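Side-chain contacts in RhCC (PDB 4U5R), which probably acts as a cofactor-independent oxygenase of the tautomerase superfamily and binds magnesium: residues B[49-54]-B[59-64]; B[6-11]-B[97-102]; B[80-85]-B[103-108]. The protein carries 1 engineered substitution. One frame throughout, in Å; residues are numbered along the deposited sequence.

Interaction 1: B[49-54]-B[59-64]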
ATOM      1  N   GLU B  49       3.308  21.023   3.857  1.00 18.00           N
ATOM      2  CA  GLU B  49       2.201  21.134   2.905  1.00 20.57           C
ATOM      3  C   GLU B  49       2.119  19.939   1.951  1.00 15.88           C
ATOM      4  O   GLU B  49       1.791  20.090   0.773  1.00 15.41           O
ATOM      5  CB  GLU B  49       2.301  22.438   2.102  1.00 23.07           C
ATOM      6  CG  GLU B  49       2.595  23.672   2.946  1.00 27.65           C
ATOM      7  CD  GLU B  49       1.627  23.842   4.100  1.00 41.53           C
ATOM      8  OE1 GLU B  49       0.419  24.011   3.838  1.00 34.66           O
ATOM      9  OE2 GLU B  49       2.077  23.811   5.266  1.00 30.35           O
ATOM     10  N   THR B  50       2.401  18.744   2.462  1.00 15.99           N
ATOM     11  CA  THR B  50       2.159  17.527   1.680  1.00 12.96           C
ATOM     12  C   THR B  50       1.277  16.506   2.405  1.00 14.01           C
ATOM     13  O   THR B  50       0.712  15.626   1.765  1.00 15.15           O
ATOM     14  CB  THR B  50       3.484  16.837   1.251  1.00 14.29           C
ATOM     15  OG1 THR B  50       4.216  16.375   2.395  1.00 13.42           O
ATOM     16  CG2 THR B  50       4.354  17.799   0.434  1.00 13.03           C
ATOM     17  N   MET B  51       1.157  16.610   3.726  1.00 13.13           N
ATOM     18  CA  MET B  51       0.296  15.712   4.489  1.00 15.95           C
ATOM     19  C   MET B  51      -0.917  16.494   4.949  1.00 15.36           C
ATOM     20  O   MET B  51      -0.789  17.397   5.777  1.00 16.17           O
ATOM     21  CB  MET B  51       1.015  15.111   5.706  1.00 15.54           C
ATOM     22  CG  MET B  51       2.325  14.377   5.410  1.00 18.58           C
ATOM     23  SD  MET B  51       3.135  13.639   6.864  1.00 20.68           S
ATOM     24  CE  MET B  51       2.162  12.152   7.127  1.00 15.51           C
ATOM     25  N   TYR B  52      -2.088  16.156   4.408  1.00 12.04           N
ATOM     26  CA  TYR B  52      -3.317  16.884   4.714  1.00 12.00           C
ATOM     27  C   TYR B  52      -4.259  16.013   5.532  1.00  9.81           C
ATOM     28  O   TYR B  52      -4.652  14.935   5.097  1.00 12.33           O
ATOM     29  CB  TYR B  52      -3.990  17.373   3.419  1.00 13.87           C
ATOM     30  CG  TYR B  52      -3.258  18.558   2.847  1.00 10.06           C
ATOM     31  CD1 TYR B  52      -2.022  18.395   2.244  1.00 12.88           C
ATOM     32  CD2 TYR B  52      -3.768  19.846   2.977  1.00 12.26           C
ATOM     33  CE1 TYR B  52      -1.319  19.465   1.759  1.00 12.62           C
ATOM     34  CE2 TYR B  52      -3.061  20.938   2.493  1.00 13.31           C
ATOM     35  CZ  TYR B  52      -1.833  20.732   1.886  1.00 12.55           C
ATOM     36  OH  TYR B  52      -1.111  21.795   1.392  1.00 15.00           O
ATOM     37  N   VAL B  53      -4.601  16.500   6.724  1.00 10.50           N
ATOM     38  CA  VAL B  53      -5.432  15.767   7.660  1.00 11.24           C
ATOM     39  C   VAL B  53      -6.713  16.573   7.852  1.00 10.30           C
ATOM     40  O   VAL B  53      -6.648  17.742   8.244  1.00 13.25           O
ATOM     41  CB  VAL B  53      -4.709  15.556   9.014  1.00 11.43           C
ATOM     42  CG1 VAL B  53      -5.659  14.915  10.036  1.00 13.02           C
ATOM     43  CG2 VAL B  53      -3.441  14.726   8.822  1.00 12.05           C
ATOM     44  N   GLY B  54      -7.863  15.970   7.552  1.00 11.64           N
ATOM     45  CA  GLY B  54      -9.125  16.681   7.646  1.00 14.32           C
ATOM     46  C   GLY B  54      -9.169  17.919   6.764  1.00 13.83           C
ATOM     47  O   GLY B  54      -9.833  18.905   7.082  1.00 14.48           O
ATOM     48  N   ASN B  59       1.703  19.457   9.636  1.00 13.65           N
ATOM     49  CA  ASN B  59       3.127  19.198   9.577  1.00 14.90           C
ATOM     50  C   ASN B  59       3.646  18.636  10.910  1.00 13.96           C
ATOM     51  O   ASN B  59       4.850  18.653  11.184  1.00 18.79           O
ATOM     52  CB  ASN B  59       3.857  20.487   9.161  1.00 18.43           C
ATOM     53  CG  ASN B  59       3.262  21.122   7.885  1.00 21.25           C
ATOM     54  OD1 ASN B  59       3.081  20.453   6.866  1.00 23.09           O
ATOM     55  ND2 ASN B  59       2.940  22.416   7.951  1.00 22.63           N
ATOM     56  N   ASN B  60       2.735  18.100  11.728  1.00 13.55           N
ATOM     57  CA  ASN B  60       3.102  17.476  12.993  1.00 14.89           C
ATOM     58  C   ASN B  60       2.460  16.089  13.083  1.00 12.49           C
ATOM     59  O   ASN B  60       2.109  15.598  14.157  1.00 15.45           O
ATOM     60  CB  ASN B  60       2.680  18.369  14.168  1.00 17.91           C
ATOM     61  CG  ASN B  60       3.274  17.924  15.497  1.00 14.97           C
ATOM     62  OD1 ASN B  60       4.474  17.678  15.609  1.00 23.86           O
ATOM     63  ND2 ASN B  60       2.422  17.784  16.504  1.00 20.03           N
ATOM     64  N   PHE B  61       2.356  15.435  11.931  1.00 13.00           N
ATOM     65  CA  PHE B  61       1.604  14.194  11.864  1.00 14.30           C
ATOM     66  C   PHE B  61       2.448  13.054  11.296  1.00 12.26           C
ATOM     67  O   PHE B  61       3.078  13.203  10.245  1.00 12.82           O
ATOM     68  CB  PHE B  61       0.340  14.420  11.024  1.00 13.70           C
ATOM     69  CG  PHE B  61      -0.627  13.263  11.036  1.00 15.31           C
ATOM     70  CD1 PHE B  61      -1.555  13.120  12.056  1.00 24.75           C
ATOM     71  CD2 PHE B  61      -0.623  12.334  10.009  1.00 27.28           C
ATOM     72  CE1 PHE B  61      -2.452  12.051  12.063  1.00 26.04           C
ATOM     73  CE2 PHE B  61      -1.518  11.272  10.010  1.00 23.80           C
ATOM     74  CZ  PHE B  61      -2.426  11.129  11.036  1.00 22.79           C
ATOM     75  N   VAL B  62       2.469  11.932  12.017  1.00 12.20           N
ATOM     76  CA  VAL B  62       3.174  10.734  11.575  1.00 11.26           C
ATOM     77  C   VAL B  62       2.153   9.662  11.180  1.00  9.94           C
ATOM     78  O   VAL B  62       1.326   9.243  11.990  1.00 11.19           O
ATOM     79  CB  VAL B  62       4.128  10.202  12.677  1.00  9.76           C
ATOM     80  CG1 VAL B  62       4.788   8.900  12.214  1.00 11.84           C
ATOM     81  CG2 VAL B  62       5.184  11.255  13.026  1.00 13.83           C
ATOM     82  N   ARG B  63       2.193   9.225   9.928  1.00 11.42           N
ATOM     83  CA  ARG B  63       1.283   8.177   9.457  1.00  8.25           C
ATOM     84  C   ARG B  63       2.045   6.876   9.232  1.00 10.74           C
ATOM     85  O   ARG B  63       3.031   6.857   8.493  1.00 10.56           O
ATOM     86  CB  ARG B  63       0.578   8.636   8.166  1.00 11.02           C
ATOM     87  CG  ARG B  63      -0.624   7.791   7.724  1.00  8.96           C
ATOM     88  CD  ARG B  63      -1.644   7.702   8.852  1.00 10.08           C
ATOM     89  NE  ARG B  63      -2.893   7.103   8.397  1.00 11.10           N
ATOM     90  CZ  ARG B  63      -3.166   5.801   8.376  1.00 13.68           C
ATOM     91  NH1 ARG B  63      -2.260   4.894   8.746  1.00 12.44           N
ATOM     92  NH2 ARG B  63      -4.361   5.413   7.946  1.00 13.05           N
ATOM     93  N   ILE B  64       1.581   5.792   9.860  1.00 11.66           N
ATOM     94  CA  ILE B  64       2.236   4.483   9.768  1.00 10.25           C
ATOM     95  C   ILE B  64       1.308   3.470   9.102  1.00  9.65           C
ATOM     96  O   ILE B  64       0.123   3.397   9.429  1.00  8.73           O
ATOM     97  CB  ILE B  64       2.630   3.933  11.161  1.00 10.00           C
ATOM     98  CG1 ILE B  64       3.438   4.958  11.973  1.00 13.41           C
ATOM     99  CG2 ILE B  64       3.329   2.570  11.005  1.00 11.93           C
ATOM    100  CD1 ILE B  64       2.597   5.628  13.079  1.00 15.20           C
TER
HETATM  101  O   HOH W   1       2.849  18.207   5.409  1.00 24.41           O
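Glu-49 and Asn-59 grip each other by two hydrogen bonds that use both ends of the asparagine amide. The backbone N of Glu-49 donates to Asn-59 OD1 at 3.1 Å, with the donor tilted 25° from the carbonyl plane, and Asn-59 ND2 returns a bond of 3.1 Å to Glu-49 OE2. This second bond is nearly straight, at 168°, and lies close to the amide plane. With both its oxygen and its nitrogen engaged, the amide is fixed against flipping. OD1 also accepts from water 1 at 2.7 Å, and this water in turn takes the N-H of Met-51, so one carbonyl serves two backbone donors, one directly and one through solvent.

Beyond the polar end the contact turns apolar. Val-53 CG2 sits over the centre of one face of the Phe-61 ring, a CH-pi contact nearly along the ring normal, while Met-51 CE comes to the ring edge, 4.0 Å from Phe-61 CD2, and also touches Arg-63 CB. The polar end of Arg-63 turns elsewhere, to Glu-102 and His-104. The axes of 51-53 and 61-64 stand 95° apart, which excludes pairing between them: 51-53 forms a small antiparallel hairpin with 56-57 and joins a strand of the second subunit, a sheet continuing across the trimer interface, as is characteristic of tautomerase-superfamily trimers.

Interaction 2: B[6-11]-B[97-102]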
ATOM      1  N   PHE B   6       5.640   7.595   7.577  1.00 10.14           N
ATOM      2  CA  PHE B   6       5.623   8.906   6.942  1.00  9.80           C
ATOM      3  C   PHE B   6       5.728   9.981   8.004  1.00 10.27           C
ATOM      4  O   PHE B   6       4.844  10.094   8.839  1.00  9.69           O
ATOM      5  CB  PHE B   6       4.327   9.096   6.148  1.00 12.10           C
ATOM      6  CG  PHE B   6       4.144   8.124   5.022  1.00 10.29           C
ATOM      7  CD1 PHE B   6       4.626   8.418   3.759  1.00 14.07           C
ATOM      8  CD2 PHE B   6       3.435   6.943   5.213  1.00 10.86           C
ATOM      9  CE1 PHE B   6       4.428   7.543   2.707  1.00 15.25           C
ATOM     10  CE2 PHE B   6       3.241   6.057   4.167  1.00 11.09           C
ATOM     11  CZ  PHE B   6       3.745   6.352   2.914  1.00 14.20           C
ATOM     12  N   THR B   7       6.805  10.764   7.979  1.00 11.81           N
ATOM     13  CA  THR B   7       7.080  11.768   9.020  1.00 11.45           C
ATOM     14  C   THR B   7       7.253  13.183   8.473  1.00 11.99           C
ATOM     15  O   THR B   7       7.609  13.355   7.307  1.00 13.56           O
ATOM     16  CB  THR B   7       8.381  11.453   9.788  1.00 14.08           C
ATOM     17  OG1 THR B   7       9.504  11.720   8.938  1.00 15.45           O
ATOM     18  CG2 THR B   7       8.419  10.006  10.241  1.00 16.97           C
ATOM     19  N   PRO B   8       7.033  14.203   9.321  1.00 13.20           N
ATOM     20  CA  PRO B   8       7.523  15.533   8.959  1.00 14.06           C
ATOM     21  C   PRO B   8       8.985  15.437   8.586  1.00 14.01           C
ATOM     22  O   PRO B   8       9.702  14.652   9.216  1.00 17.74           O
ATOM     23  CB  PRO B   8       7.343  16.343  10.248  1.00 15.81           C
ATOM     24  CG  PRO B   8       6.228  15.670  10.959  1.00 14.25           C
ATOM     25  CD  PRO B   8       6.345  14.197  10.626  1.00 12.75           C
ATOM     26  N   GLU B   9       9.412  16.200   7.582  1.00 17.00           N
ATOM     27  CA  GLU B   9      10.810  16.214   7.171  1.00 21.72           C
ATOM     28  C   GLU B   9      11.732  16.372   8.366  1.00 18.09           C
ATOM     29  O   GLU B   9      11.493  17.211   9.223  1.00 16.19           O
ATOM     30  CB  GLU B   9      11.077  17.350   6.188  1.00 24.13           C
ATOM     31  CG  GLU B   9      11.088  16.955   4.737  1.00 30.76           C
ATOM     32  CD  GLU B   9      11.738  18.020   3.882  1.00 26.79           C
ATOM     33  OE1 GLU B   9      11.308  19.188   3.970  1.00 30.75           O
ATOM     34  OE2 GLU B   9      12.695  17.695   3.145  1.00 32.83           O
ATOM     35  N   ASN B  10      12.766  15.541   8.415  1.00 16.92           N
ATOM     36  CA  ASN B  10      13.842  15.648   9.404  1.00 17.90           C
ATOM     37  C   ASN B  10      13.406  15.390  10.851  1.00 17.32           C
ATOM     38  O   ASN B  10      14.136  15.709  11.794  1.00 17.53           O
ATOM     39  CB  ASN B  10      14.524  17.028   9.286  1.00 18.77           C
ATOM     40  CG  ASN B  10      14.920  17.366   7.851  1.00 18.24           C
ATOM     41  OD1 ASN B  10      14.596  18.439   7.340  1.00 20.16           O
ATOM     42  ND2 ASN B  10      15.614  16.447   7.192  1.00 17.98           N
ATOM     43  N   ALA B  11      12.243  14.766  11.039  1.00 15.53           N
ATOM     44  CA  ALA B  11      11.778  14.426  12.382  1.00 14.81           C
ATOM     45  C   ALA B  11      12.752  13.498  13.108  1.00 17.48           C
ATOM     46  O   ALA B  11      12.985  13.653  14.312  1.00 19.10           O
ATOM     47  CB  ALA B  11      10.392  13.773  12.325  1.00 16.46           C
ATOM     48  N   ARG B  97       7.052  12.654  21.797  1.00 14.55           N
ATOM     49  CA  ARG B  97       7.675  13.838  21.216  1.00 13.20           C
ATOM     50  C   ARG B  97       6.610  14.816  20.728  1.00 14.55           C
ATOM     51  O   ARG B  97       6.922  15.802  20.063  1.00 17.89           O
ATOM     52  CB  ARG B  97       8.610  13.457  20.065  1.00 15.43           C
ATOM     53  CG  ARG B  97       9.809  12.642  20.524  1.00 17.28           C
ATOM     54  CD  ARG B  97      10.860  12.567  19.438  1.00 15.17           C
ATOM     55  NE  ARG B  97      11.968  11.693  19.823  1.00 14.14           N
ATOM     56  CZ  ARG B  97      12.982  11.375  19.019  1.00 14.74           C
ATOM     57  NH1 ARG B  97      13.036  11.875  17.787  1.00 15.28           N
ATOM     58  NH2 ARG B  97      13.947  10.570  19.451  1.00 15.69           N
ATOM     59  N   GLY B  98       5.351  14.521  21.041  1.00 16.16           N
ATOM     60  CA  GLY B  98       4.273  15.463  20.796  1.00 15.90           C
ATOM     61  C   GLY B  98       3.638  15.400  19.419  1.00 15.48           C
ATOM     62  O   GLY B  98       2.856  16.277  19.056  1.00 16.53           O
ATOM     63  N   TYR B  99       3.955  14.358  18.657  1.00 14.48           N
ATOM     64  CA  TYR B  99       3.352  14.179  17.337  1.00 13.81           C
ATOM     65  C   TYR B  99       1.938  13.631  17.413  1.00 12.64           C
ATOM     66  O   TYR B  99       1.565  12.969  18.382  1.00 15.98           O
ATOM     67  CB  TYR B  99       4.187  13.217  16.478  1.00 12.48           C
ATOM     68  CG  TYR B  99       5.543  13.751  16.112  1.00 13.27           C
ATOM     69  CD1 TYR B  99       5.681  14.732  15.142  1.00 14.54           C
ATOM     70  CD2 TYR B  99       6.691  13.275  16.736  1.00 11.65           C
ATOM     71  CE1 TYR B  99       6.926  15.227  14.794  1.00 17.58           C
ATOM     72  CE2 TYR B  99       7.942  13.772  16.400  1.00 13.59           C
ATOM     73  CZ  TYR B  99       8.049  14.750  15.435  1.00 15.08           C
ATOM     74  OH  TYR B  99       9.285  15.242  15.092  1.00 18.44           O
ATOM     75  N   ASP B 100       1.161  13.910  16.374  1.00 12.04           N
ATOM     76  CA  ASP B 100      -0.117  13.235  16.159  1.00 12.03           C
ATOM     77  C   ASP B 100       0.164  12.051  15.255  1.00 14.96           C
ATOM     78  O   ASP B 100       1.108  12.103  14.463  1.00 12.75           O
ATOM     79  CB  ASP B 100      -1.138  14.183  15.527  1.00 13.09           C
ATOM     80  CG  ASP B 100      -1.475  15.337  16.433  1.00 16.40           C
ATOM     81  OD1 ASP B 100      -1.596  15.104  17.651  1.00 14.66           O
ATOM     82  OD2 ASP B 100      -1.603  16.465  15.926  1.00 18.11           O
ATOM     83  N   TRP B 101      -0.604  10.971  15.375  1.00 12.34           N
ATOM     84  CA  TRP B 101      -0.286   9.791  14.564  1.00 11.61           C
ATOM     85  C   TRP B 101      -1.461   8.834  14.407  1.00 10.55           C
ATOM     86  O   TRP B 101      -2.457   8.887  15.140  1.00 12.32           O
ATOM     87  CB  TRP B 101       0.942   9.029  15.134  1.00 12.58           C
ATOM     88  CG  TRP B 101       0.688   8.151  16.340  1.00 11.20           C
ATOM     89  CD1 TRP B 101       0.654   6.783  16.371  1.00 11.36           C
ATOM     90  CD2 TRP B 101       0.414   8.589  17.676  1.00 12.05           C
ATOM     91  NE1 TRP B 101       0.389   6.347  17.648  1.00 12.13           N
ATOM     92  CE2 TRP B 101       0.234   7.437  18.467  1.00 12.15           C
ATOM     93  CE3 TRP B 101       0.323   9.848  18.284  1.00 12.56           C
ATOM     94  CZ2 TRP B 101      -0.053   7.506  19.837  1.00 11.51           C
ATOM     95  CZ3 TRP B 101       0.031   9.916  19.639  1.00 14.72           C
ATOM     96  CH2 TRP B 101      -0.154   8.751  20.395  1.00 14.20           C
ATOM     97  N   GLU B 102      -1.321   7.963  13.417  1.00 11.28           N
ATOM     98  CA  GLU B 102      -2.317   6.962  13.063  1.00  9.50           C
ATOM     99  C   GLU B 102      -1.584   5.779  12.446  1.00 11.25           C
ATOM    100  O   GLU B 102      -0.601   5.957  11.732  1.00 11.77           O
ATOM    101  CB  GLU B 102      -3.361   7.532  12.085  1.00 10.31           C
ATOM    102  CG  GLU B 102      -4.456   6.540  11.725  1.00 10.63           C
ATOM    103  CD  GLU B 102      -5.518   7.099  10.786  1.00 15.97           C
ATOM    104  OE1 GLU B 102      -5.280   8.124  10.120  1.00 12.12           O
ATOM    105  OE2 GLU B 102      -6.602   6.481  10.697  1.00 20.57           O
TER
HETATM  106  O   HOH W   2      11.503  14.350  16.498  1.00 26.50           O
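Tyr-99 and Ala-11 bury the most surface here, and Pro-8 comes next. The methyl of Ala-11 meets the phenol end of the tyrosine: CB lies 3.3 Å from Tyr-99 OH and 4.0 Å from Tyr-99 CZ, approaching the ring obliquely. Pro-8 touches the same ring further back, its CG 3.9 Å from Tyr-99 CE1, with the two side chains running past each other in opposite senses. The tyrosine reaches both because its CG lies opposite the carbonyl carbon and beside the backbone N (chi1 -67°), which directs the phenol toward the turn.

That turn is type II, from Pro-8 to Ala-11, and is closed by Ala-11 N donating to Pro-8 O. The same carbonyl also receives Thr-7 OG1 at 3.0 Å, from the other face of its plane and 53° out of it, so two donors hold the oxygen, one on each face of its plane.

Water 2 ties the polar rim together. Lying in the plane of the Tyr-99 ring, it stands 2.8 Å from OH, donates to Ala-11 O at 2.7 Å and accepts from Arg-97 NH1 at 3.2 Å. Arg-97 has an extended chain from CG to NE and presents its guanidinium edge toward Ala-11 O, but the strongest partner of NH1 is Asp-16, through a salt bridge.

In the fold, this surface contact joins the exit of strand 2-8 to the entry of strand 100-107. Strand 61-68 runs between those two in the sheet, and its Val-62 packs against both Pro-8 and Tyr-99; on the arginine side, Asp-16 belongs to helix 14-32.

Interaction 3: B[80-85]-B[103-108]. Engineered in segment 103-108: Ala-106 (natural residue Asp).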
ATOM      1  N   ALA B  80      -5.334  -7.725  18.925  1.00 15.79           N
ATOM      2  CA  ALA B  80      -5.282  -6.587  19.848  1.00 16.12           C
ATOM      3  C   ALA B  80      -3.892  -6.408  20.465  1.00 17.14           C
ATOM      4  O   ALA B  80      -3.424  -5.289  20.643  1.00 17.43           O
ATOM      5  CB  ALA B  80      -6.334  -6.744  20.941  1.00 18.17           C
ATOM      6  N   LEU B  81      -3.236  -7.519  20.783  1.00 15.57           N
ATOM      7  CA  LEU B  81      -1.903  -7.490  21.369  1.00 18.30           C
ATOM      8  C   LEU B  81      -0.875  -6.918  20.389  1.00 17.86           C
ATOM      9  O   LEU B  81       0.010  -6.164  20.785  1.00 15.83           O
ATOM     10  CB  LEU B  81      -1.500  -8.896  21.819  1.00 18.78           C
ATOM     11  CG  LEU B  81      -0.140  -9.041  22.498  1.00 19.15           C
ATOM     12  CD1 LEU B  81      -0.000  -8.065  23.657  1.00 19.56           C
ATOM     13  CD2 LEU B  81       0.038 -10.474  22.983  1.00 19.79           C
ATOM     14  N   MET B  82      -1.009  -7.258  19.112  1.00 16.27           N
ATOM     15  CA  MET B  82      -0.147  -6.687  18.081  1.00 13.91           C
ATOM     16  C   MET B  82      -0.220  -5.153  18.050  1.00 12.47           C
ATOM     17  O   MET B  82       0.818  -4.467  18.012  1.00 12.81           O
ATOM     18  CB  MET B  82      -0.520  -7.244  16.701  1.00 14.58           C
ATOM     19  CG  MET B  82       0.201  -6.548  15.543  1.00 15.90           C
ATOM     20  SD  MET B  82       1.970  -6.866  15.602  1.00 15.30           S
ATOM     21  CE  MET B  82       2.617  -5.286  15.058  1.00 15.97           C
ATOM     22  N   MET B  83      -1.445  -4.628  18.052  1.00 13.87           N
ATOM     23  CA  MET B  83      -1.661  -3.182  18.103  1.00 12.99           C
ATOM     24  C   MET B  83      -1.102  -2.598  19.391  1.00 15.67           C
ATOM     25  O   MET B  83      -0.483  -1.534  19.383  1.00 14.02           O
ATOM     26  CB  MET B  83      -3.154  -2.842  17.979  1.00 12.71           C
ATOM     27  CG  MET B  83      -3.811  -3.403  16.728  1.00 13.27           C
ATOM     28  SD  MET B  83      -2.855  -3.168  15.205  1.00 13.49           S
ATOM     29  CE  MET B  83      -2.853  -1.382  14.953  1.00 11.96           C
ATOM     30  N   THR B  84      -1.308  -3.302  20.499  1.00 15.92           N
ATOM     31  CA  THR B  84      -0.849  -2.803  21.789  1.00 16.22           C
ATOM     32  C   THR B  84       0.673  -2.711  21.810  1.00 13.14           C
ATOM     33  O   THR B  84       1.242  -1.693  22.198  1.00 14.95           O
ATOM     34  CB  THR B  84      -1.353  -3.694  22.945  1.00 15.08           C
ATOM     35  OG1 THR B  84      -2.786  -3.638  22.988  1.00 18.80           O
ATOM     36  CG2 THR B  84      -0.791  -3.219  24.280  1.00 23.67           C
ATOM     37  N   VAL B  85       1.338  -3.766  21.358  1.00 14.04           N
ATOM     38  CA  VAL B  85       2.792  -3.775  21.366  1.00 14.22           C
ATOM     39  C   VAL B  85       3.389  -2.774  20.358  1.00 15.80           C
ATOM     40  O   VAL B  85       4.388  -2.111  20.645  1.00 15.87           O
ATOM     41  CB  VAL B  85       3.320  -5.193  21.088  1.00 16.32           C
ATOM     42  CG1 VAL B  85       4.830  -5.185  21.016  1.00 17.56           C
ATOM     43  CG2 VAL B  85       2.859  -6.135  22.192  1.00 18.95           C
ATOM     44  N   ILE B 103      -2.069   4.574  12.718  1.00 10.53           N
ATOM     45  CA  ILE B 103      -1.450   3.343  12.241  1.00  9.84           C
ATOM     46  C   ILE B 103      -2.526   2.384  11.796  1.00 10.76           C
ATOM     47  O   ILE B 103      -3.592   2.303  12.421  1.00 12.17           O
ATOM     48  CB  ILE B 103      -0.608   2.647  13.336  1.00  9.86           C
ATOM     49  CG1 ILE B 103       0.129   1.422  12.766  1.00  9.83           C
ATOM     50  CG2 ILE B 103      -1.490   2.225  14.515  1.00  9.92           C
ATOM     51  CD1 ILE B 103       1.264   0.918  13.674  1.00 13.37           C
ATOM     52  N   HIS B 104      -2.258   1.655  10.716  1.00 11.18           N
ATOM     53  CA  HIS B 104      -3.092   0.512  10.370  1.00 10.00           C
ATOM     54  C   HIS B 104      -2.303  -0.597   9.679  1.00 10.59           C
ATOM     55  O   HIS B 104      -1.208  -0.374   9.150  1.00 10.35           O
ATOM     56  CB  HIS B 104      -4.319   0.946   9.532  1.00 10.74           C
ATOM     57  CG  HIS B 104      -4.036   1.278   8.095  1.00 10.81           C
ATOM     58  ND1 HIS B 104      -3.457   2.463   7.696  1.00 11.09           N
ATOM     59  CD2 HIS B 104      -4.336   0.606   6.954  1.00 14.81           C
ATOM     60  CE1 HIS B 104      -3.368   2.489   6.377  1.00 11.26           C
ATOM     61  NE2 HIS B 104      -3.898   1.374   5.902  1.00 12.20           N
ATOM     62  N   ILE B 105      -2.857  -1.806   9.752  1.00 12.23           N
ATOM     63  CA  ILE B 105      -2.237  -3.013   9.220  1.00 11.16           C
ATOM     64  C   ILE B 105      -3.122  -3.712   8.189  1.00 12.65           C
ATOM     65  O   ILE B 105      -4.343  -3.783   8.327  1.00 13.40           O
ATOM     66  CB  ILE B 105      -1.932  -4.048  10.319  1.00 11.00           C
ATOM     67  CG1 ILE B 105      -1.362  -3.378  11.567  1.00 11.78           C
ATOM     68  CG2 ILE B 105      -1.016  -5.148   9.774  1.00 13.85           C
ATOM     69  CD1 ILE B 105      -0.848  -4.363  12.617  1.00 12.31           C
ATOM     70  N   ALA B 106      -2.487  -4.246   7.157  1.00 13.75           N
ATOM     71  CA  ALA B 106      -3.157  -5.120   6.211  1.00 15.97           C
ATOM     72  C   ALA B 106      -2.434  -6.464   6.209  1.00 16.04           C
ATOM     73  O   ALA B 106      -1.240  -6.529   6.493  1.00 14.13           O
ATOM     74  CB  ALA B 106      -3.164  -4.501   4.827  1.00 15.57           C
ATOM     75  N   GLU B 107      -3.162  -7.532   5.912  1.00 13.16           N
ATOM     76  CA  GLU B 107      -2.577  -8.854   5.774  1.00 16.25           C
ATOM     77  C   GLU B 107      -2.640  -9.212   4.292  1.00 15.80           C
ATOM     78  O   GLU B 107      -3.693  -9.073   3.661  1.00 17.25           O
ATOM     79  CB  GLU B 107      -3.314  -9.886   6.643  1.00 17.83           C
ATOM     80  CG  GLU B 107      -3.292  -9.543   8.134  1.00 19.53           C
ATOM     81  CD  GLU B 107      -3.917 -10.618   9.017  1.00 22.15           C
ATOM     82  OE1 GLU B 107      -5.078 -11.003   8.768  1.00 24.49           O
ATOM     83  OE2 GLU B 107      -3.246 -11.075   9.963  1.00 18.82           O
ATOM     84  N   THR B 108      -1.498  -9.620   3.743  1.00 12.67           N
ATOM     85  CA  THR B 108      -1.367  -9.936   2.322  1.00 15.48           C
ATOM     86  C   THR B 108      -0.929 -11.398   2.181  1.00 12.26           C
ATOM     87  O   THR B 108      -0.426 -11.992   3.143  1.00 12.92           O
ATOM     88  CB  THR B 108      -0.362  -8.980   1.607  1.00 10.89           C
ATOM     89  OG1 THR B 108       0.968  -9.260   2.047  1.00 12.22           O
ATOM     90  CG2 THR B 108      -0.680  -7.503   1.914  1.00 12.11           C
TER
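Met-83 and Ile-105 meet tip to tip at the tight centre of the contact, with SD of the methionine 3.5 Å from CD1 of the isoleucine and CG1 of Ile-105 a little farther from the same sulfur. The Ile-105 methyl is shared: Met-82 CG, arriving obliquely, lies 3.8 Å from Ile-105 CD1. CG1 of Ile-105 lies opposite the carbonyl carbon (chi1 -42°) and the chain then runs on extended (chi2 -172°), which carries CD1 up between the two methionines. Met-83 starts off to one side of the strand, but bends at chi2 and chi3 bring its sulfur and methyl down onto it.

Toward Ile-103, the loose side, the packing is sparser. Met-83 CE and Ile-103 CG2 make one contact of 3.9 Å, the side chains passing in opposite directions. The four residues that touch are all buried and apolar, so the contact itself is hydrophobic. Outside the contact, the helix turns Thr-84 to solvent, and Glu-107 is partly exposed at the strand end, its carboxylate bonded to the backbone N of Met-73. Ala-106, an engineered replacement for the aspartate that binds magnesium in another crystal, takes no part.

The axis of 80-85 runs at 139° to that of 103-107 and 10.5 Å from it at the closest, helix 76-90 being the helix of the beta-alpha-beta unit 61-68, 76-90, 100-107. Helix 14-32 packs alongside through Tyr-28 on Met-82, strand 61-68 borders the strand, and Leu-112 and Arg-114 of the second subunit pack on Ile-105 and Met-83.

How the interactions relate
All three contacts gather on one mixed sheet, ordered 40-46, 2-8, 61-68, 100-107. Interactions 1 and 2 lie about 8 Å apart between centres at one end of it and are joined by backbone pairing: Val-62 with Asp-100, and Arg-63 with Phe-6. Interaction 3 sits some 20 Å from interaction 1 and 19 Å from interaction 2, further along strand 100-107, which interactions 2 and 3 share. Along the chain, interaction 1 is nested within the loop closed by interaction 2, whereas the segments of interactions 2 and 3 alternate. Arg-63 bonding to His-104 links interaction 1 to interaction 3. Each contact touches the second subunit, tying the fold to trimer assembly.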